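Local coordinates for protein sulfotransferase (Alicyclobacillus acidocaldarius subsp. acidocaldarius, PDB 3RNL) that probably transfers sulfo groups as a sulfotransferase of the P-loop NTPase clan, and binds magnesium, at residues 8-21 against 103-117. Numbering follows the deposited sequence. Where two conformers were deposited one is given.
Sequences RPNFFIVGAAKCGT and MYDAYPDAKILIMLR
Y107 presents its CD1 rim over one face of the R8 guanidinium, 3.5 Å above the plane; the two planes are 44° apart, so this is not a stack. The R8 chain bends at chi2 and chi3, which folds the group back so that NH1 also donates to P9 O, from above the carbonyl plane; P9 O itself sits over a face of Y107. A water joins R8 NH2 to D109 N. A serine here would probably take away the group lying against CD1 and CE1 of Y107 and leave P9 O without the NH1 bond.

Deeper in, CD2 of Y107 meets the edge of the F12 ring at CZ, 3.9 Å away, and A110 CB packs near the ring plane. Selenomethionine M103, in the conformer given, lies over a face of F12 with both CE (CH-pi) and SE (Met-aromatic), SE 4.5 Å from the F12 ring centroid. CE also reaches V14 CG1.

Strands 11-13 and 111-116 run parallel, F12 N bonding to K111 O and L113 N to F12 O. Further on, M115 N donates to G15 O and A16 N, after a cis peptide, to M115 O, ahead of the type II turn A16-C19 and of G20, the N-cap of helix 21-29, consistent with the clan's P-loop position. Beyond the ladder R117 NH1 bonds to K18 O, which lies in the guanidinium plane. Strand 11-13 is central in the sheet, between 85-89 and 111-116; helix 70-75 covers R8 and F12, and helix 119-132 packs against K18 and R117.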
# COMPACT_ATOMS: atom_id res chain seq x y z
N ARG A 8 8.62 -19.08 4.03
CA ARG A 8 8.58 -17.74 4.58
C ARG A 8 8.59 -16.71 3.45
O ARG A 8 9.03 -17.01 2.33
CB ARG A 8 9.72 -17.52 5.57
CG ARG A 8 11.06 -17.98 5.08
CD ARG A 8 11.63 -16.97 4.12
NE ARG A 8 13.02 -16.66 4.42
CZ ARG A 8 13.64 -15.56 3.99
NH1 ARG A 8 12.97 -14.68 3.25
NH2 ARG A 8 14.91 -15.34 4.31
N PRO A 9 8.07 -15.51 3.72
CA PRO A 9 8.00 -14.47 2.68
C PRO A 9 9.37 -13.90 2.35
O PRO A 9 10.23 -13.76 3.23
CB PRO A 9 7.10 -13.41 3.30
CG PRO A 9 7.34 -13.56 4.79
CD PRO A 9 7.52 -15.04 5.01
N ASN A 10 9.65 -13.76 1.07
CA ASN A 10 10.77 -12.94 0.61
C ASN A 10 10.46 -11.61 -0.08
O ASN A 10 11.39 -10.97 -0.61
CB ASN A 10 11.80 -13.78 -0.12
CG ASN A 10 11.21 -14.48 -1.31
OD1 ASN A 10 10.19 -14.05 -1.84
ND2 ASN A 10 11.84 -15.56 -1.74
N PHE A 11 9.19 -11.26 -0.21
CA PHE A 11 8.84 -9.93 -0.69
C PHE A 11 7.54 -9.47 -0.05
O PHE A 11 6.77 -10.29 0.47
CB PHE A 11 8.80 -9.86 -2.24
CG PHE A 11 7.57 -10.46 -2.88
CD1 PHE A 11 6.48 -9.67 -3.23
CD2 PHE A 11 7.54 -11.82 -3.22
CE1 PHE A 11 5.34 -10.22 -3.85
CE2 PHE A 11 6.42 -12.39 -3.84
CZ PHE A 11 5.32 -11.58 -4.16
N PHE A 12 7.33 -8.16 -0.03
CA PHE A 12 6.11 -7.62 0.56
C PHE A 12 5.57 -6.54 -0.33
O PHE A 12 6.33 -5.76 -0.90
CB PHE A 12 6.43 -7.00 1.94
CG PHE A 12 6.99 -8.00 2.92
CD1 PHE A 12 6.15 -8.78 3.68
CD2 PHE A 12 8.35 -8.14 3.08
CE1 PHE A 12 6.66 -9.71 4.56
CE2 PHE A 12 8.87 -9.06 3.98
CZ PHE A 12 8.02 -9.85 4.72
N ILE A 13 4.25 -6.51 -0.46
CA ILE A 13 3.57 -5.42 -1.16
C ILE A 13 3.04 -4.54 -0.04
O ILE A 13 2.20 -4.96 0.75
CB ILE A 13 2.42 -5.96 -2.02
CG1 ILE A 13 2.99 -6.84 -3.14
CG2 ILE A 13 1.61 -4.80 -2.61
CD1 ILE A 13 1.92 -7.65 -3.92
N VAL A 14 3.63 -3.35 0.09
CA VAL A 14 3.41 -2.58 1.32
C VAL A 14 2.39 -1.45 1.26
O VAL A 14 2.15 -0.78 2.27
CB VAL A 14 4.74 -2.05 1.88
CG1 VAL A 14 5.69 -3.22 2.14
CG2 VAL A 14 5.37 -1.05 0.90
N GLY A 15 1.84 -1.17 0.09
CA GLY A 15 0.92 -0.04 -0.02
C GLY A 15 1.17 0.61 -1.37
O GLY A 15 1.93 0.06 -2.18
N ALA A 16 0.63 1.81 -1.56
CA ALA A 16 -0.16 2.46 -0.54
C ALA A 16 -1.62 2.02 -0.65
O ALA A 16 -2.00 1.38 -1.63
CB ALA A 16 -0.07 3.99 -0.70
N ALA A 17 -2.45 2.44 0.30
CA ALA A 17 -3.86 2.05 0.32
C ALA A 17 -4.61 2.79 -0.78
O ALA A 17 -4.38 3.97 -1.00
CB ALA A 17 -4.48 2.35 1.69
N LYS A 18 -5.54 2.09 -1.45
CA LYS A 18 -6.33 2.63 -2.57
C LYS A 18 -5.48 3.01 -3.79
O LYS A 18 -5.85 3.89 -4.58
CB LYS A 18 -7.23 3.80 -2.13
CG LYS A 18 -8.08 3.52 -0.88
CD LYS A 18 -8.83 2.20 -0.99
CE LYS A 18 -9.83 2.18 -2.14
NZ LYS A 18 -10.53 0.85 -2.23
N CYS A 19 -4.32 2.38 -3.89
CA CYS A 19 -3.41 2.49 -5.04
C CYS A 19 -3.41 1.35 -6.07
O CYS A 19 -2.52 1.29 -6.91
CB CYS A 19 -2.00 2.88 -4.60
SG CYS A 19 -2.05 4.52 -3.80
N GLY A 20 -4.32 0.39 -5.93
CA GLY A 20 -4.45 -0.66 -6.92
C GLY A 20 -3.62 -1.90 -6.66
O GLY A 20 -3.47 -2.76 -7.54
N THR A 21 -3.07 -2.02 -5.45
CA THR A 21 -2.26 -3.19 -5.13
C THR A 21 -3.07 -4.48 -5.14
O THR A 21 -2.51 -5.57 -5.28
CB THR A 21 -1.53 -3.07 -3.78
OG1 THR A 21 -2.49 -2.93 -2.73
CG2 THR A 21 -0.58 -1.87 -3.79
N MSE A 103 10.51 -5.54 9.52
CA MSE A 103 10.64 -6.49 8.41
C MSE A 103 12.09 -6.82 8.16
O MSE A 103 12.46 -7.98 7.96
CB MSE A 103 10.07 -5.91 7.12
CG MSE A 103 8.57 -5.81 7.07
SE MSE A 103 8.09 -4.79 5.47
CE MSE A 103 6.22 -5.32 5.35
N TYR A 104 12.93 -5.78 8.14
CA TYR A 104 14.35 -5.98 7.88
C TYR A 104 15.01 -6.84 8.95
O TYR A 104 15.91 -7.68 8.68
CB TYR A 104 15.04 -4.61 7.79
CG TYR A 104 16.50 -4.72 7.44
CD1 TYR A 104 16.92 -4.71 6.11
CD2 TYR A 104 17.47 -4.85 8.44
CE1 TYR A 104 18.26 -4.82 5.79
CE2 TYR A 104 18.80 -4.96 8.13
CZ TYR A 104 19.19 -4.95 6.80
OH TYR A 104 20.52 -5.04 6.48
N ASP A 105 14.59 -6.63 10.18
CA ASP A 105 15.17 -7.39 11.27
C ASP A 105 14.84 -8.88 11.12
O ASP A 105 15.61 -9.74 11.54
CB ASP A 105 14.71 -6.85 12.62
CG ASP A 105 15.44 -5.57 13.02
OD1 ASP A 105 16.49 -5.26 12.42
OD2 ASP A 105 14.97 -4.86 13.94
N ALA A 106 13.66 -9.18 10.56
CA ALA A 106 13.29 -10.56 10.27
C ALA A 106 13.85 -11.11 8.94
O ALA A 106 14.32 -12.24 8.87
CB ALA A 106 11.76 -10.71 10.31
N TYR A 107 13.77 -10.28 7.89
CA TYR A 107 14.10 -10.71 6.52
C TYR A 107 14.91 -9.63 5.80
O TYR A 107 14.38 -8.88 5.00
CB TYR A 107 12.81 -10.96 5.73
CG TYR A 107 11.95 -12.01 6.39
CD1 TYR A 107 12.40 -13.32 6.52
CD2 TYR A 107 10.70 -11.69 6.91
CE1 TYR A 107 11.62 -14.29 7.14
CE2 TYR A 107 9.91 -12.67 7.53
CZ TYR A 107 10.38 -13.95 7.64
OH TYR A 107 9.60 -14.90 8.26
N PRO A 108 16.21 -9.56 6.10
CA PRO A 108 16.99 -8.45 5.54
C PRO A 108 17.16 -8.52 4.01
O PRO A 108 17.56 -7.53 3.41
CB PRO A 108 18.35 -8.59 6.23
CG PRO A 108 18.40 -10.03 6.70
CD PRO A 108 16.99 -10.39 7.03
N ASP A 109 16.90 -9.68 3.42
CA ASP A 109 17.01 -9.83 1.96
C ASP A 109 15.68 -9.62 1.24
O ASP A 109 15.59 -9.80 0.02
CB ASP A 109 17.60 -11.21 1.63
CG ASP A 109 19.04 -11.36 2.13
OD1 ASP A 109 19.77 -10.35 2.19
OD2 ASP A 109 19.44 -12.49 2.48
N ALA A 110 14.64 -9.26 1.98
CA ALA A 110 13.32 -9.10 1.35
C ALA A 110 13.26 -7.99 0.30
O ALA A 110 13.93 -6.98 0.41
CB ALA A 110 12.24 -8.85 2.43
N LYS A 111 12.41 -8.19 -0.71
CA LYS A 111 12.17 -7.14 -1.70
C LYS A 111 10.83 -6.48 -1.42
O LYS A 111 9.91 -7.10 -0.88
CB LYS A 111 12.18 -7.72 -3.11
CG LYS A 111 13.56 -8.24 -3.51
CD LYS A 111 13.51 -8.99 -4.85
CE LYS A 111 14.86 -9.70 -5.07
NZ LYS A 111 14.90 -10.57 -6.29
N ILE A 112 10.73 -5.20 -1.76
CA ILE A 112 9.59 -4.39 -1.38
C ILE A 112 8.95 -3.82 -2.63
O ILE A 112 9.65 -3.20 -3.45
CB ILE A 112 10.05 -3.20 -0.53
CG1 ILE A 112 10.89 -3.66 0.67
CG2 ILE A 112 8.84 -2.33 -0.10
CD1 ILE A 112 10.11 -4.49 1.70
N LEU A 113 7.64 -4.03 -2.80
CA LEU A 113 6.87 -3.39 -3.87
C LEU A 113 5.97 -2.32 -3.30
O LEU A 113 5.21 -2.57 -2.37
CB LEU A 113 5.99 -4.43 -4.59
CG LEU A 113 6.76 -5.40 -5.49
CD1 LEU A 113 5.87 -6.55 -5.96
CD2 LEU A 113 7.32 -4.64 -6.70
N ILE A 114 6.05 -1.12 -3.88
CA ILE A 114 5.23 0.01 -3.44
C ILE A 114 4.50 0.51 -4.66
O ILE A 114 5.13 0.69 -5.70
CB ILE A 114 6.14 1.16 -2.94
CG1 ILE A 114 6.95 0.71 -1.72
CG2 ILE A 114 5.30 2.42 -2.63
CD1 ILE A 114 8.03 1.71 -1.30
N MSE A 115 3.19 0.74 -4.56
CA MSE A 115 2.47 1.36 -5.68
C MSE A 115 1.87 2.68 -5.20
O MSE A 115 1.24 2.73 -4.14
CB MSE A 115 1.36 0.45 -6.24
CG MSE A 115 0.63 1.10 -7.43
SE MSE A 115 -0.14 -0.20 -8.66
CE MSE A 115 -0.35 -1.68 -7.45
N LEU A 116 2.09 3.74 -5.96
CA LEU A 116 1.64 5.07 -5.56
C LEU A 116 0.71 5.64 -6.60
O LEU A 116 0.89 5.44 -7.79
CB LEU A 116 2.83 6.02 -5.39
CG LEU A 116 3.94 5.55 -4.45
CD1 LEU A 116 5.11 6.55 -4.47
CD2 LEU A 116 3.41 5.40 -3.02
N ARG A 117 -0.26 6.41 -6.13
CA ARG A 117 -1.22 7.04 -7.01
C ARG A 117 -1.27 8.52 -6.65
O ARG A 117 -1.00 8.87 -5.50
CB ARG A 117 -2.56 6.41 -6.72
CG ARG A 117 -3.68 6.95 -7.49
CD ARG A 117 -4.90 6.21 -7.11
NE ARG A 117 -6.01 6.53 -7.98
CZ ARG A 117 -7.21 6.00 -7.86
NH1 ARG A 117 -7.44 5.11 -6.89
NH2 ARG A 117 -8.16 6.33 -8.70
O HOH W 1 16.04 -12.36 4.32
O HOH W 2 14.29 -11.50 -1.74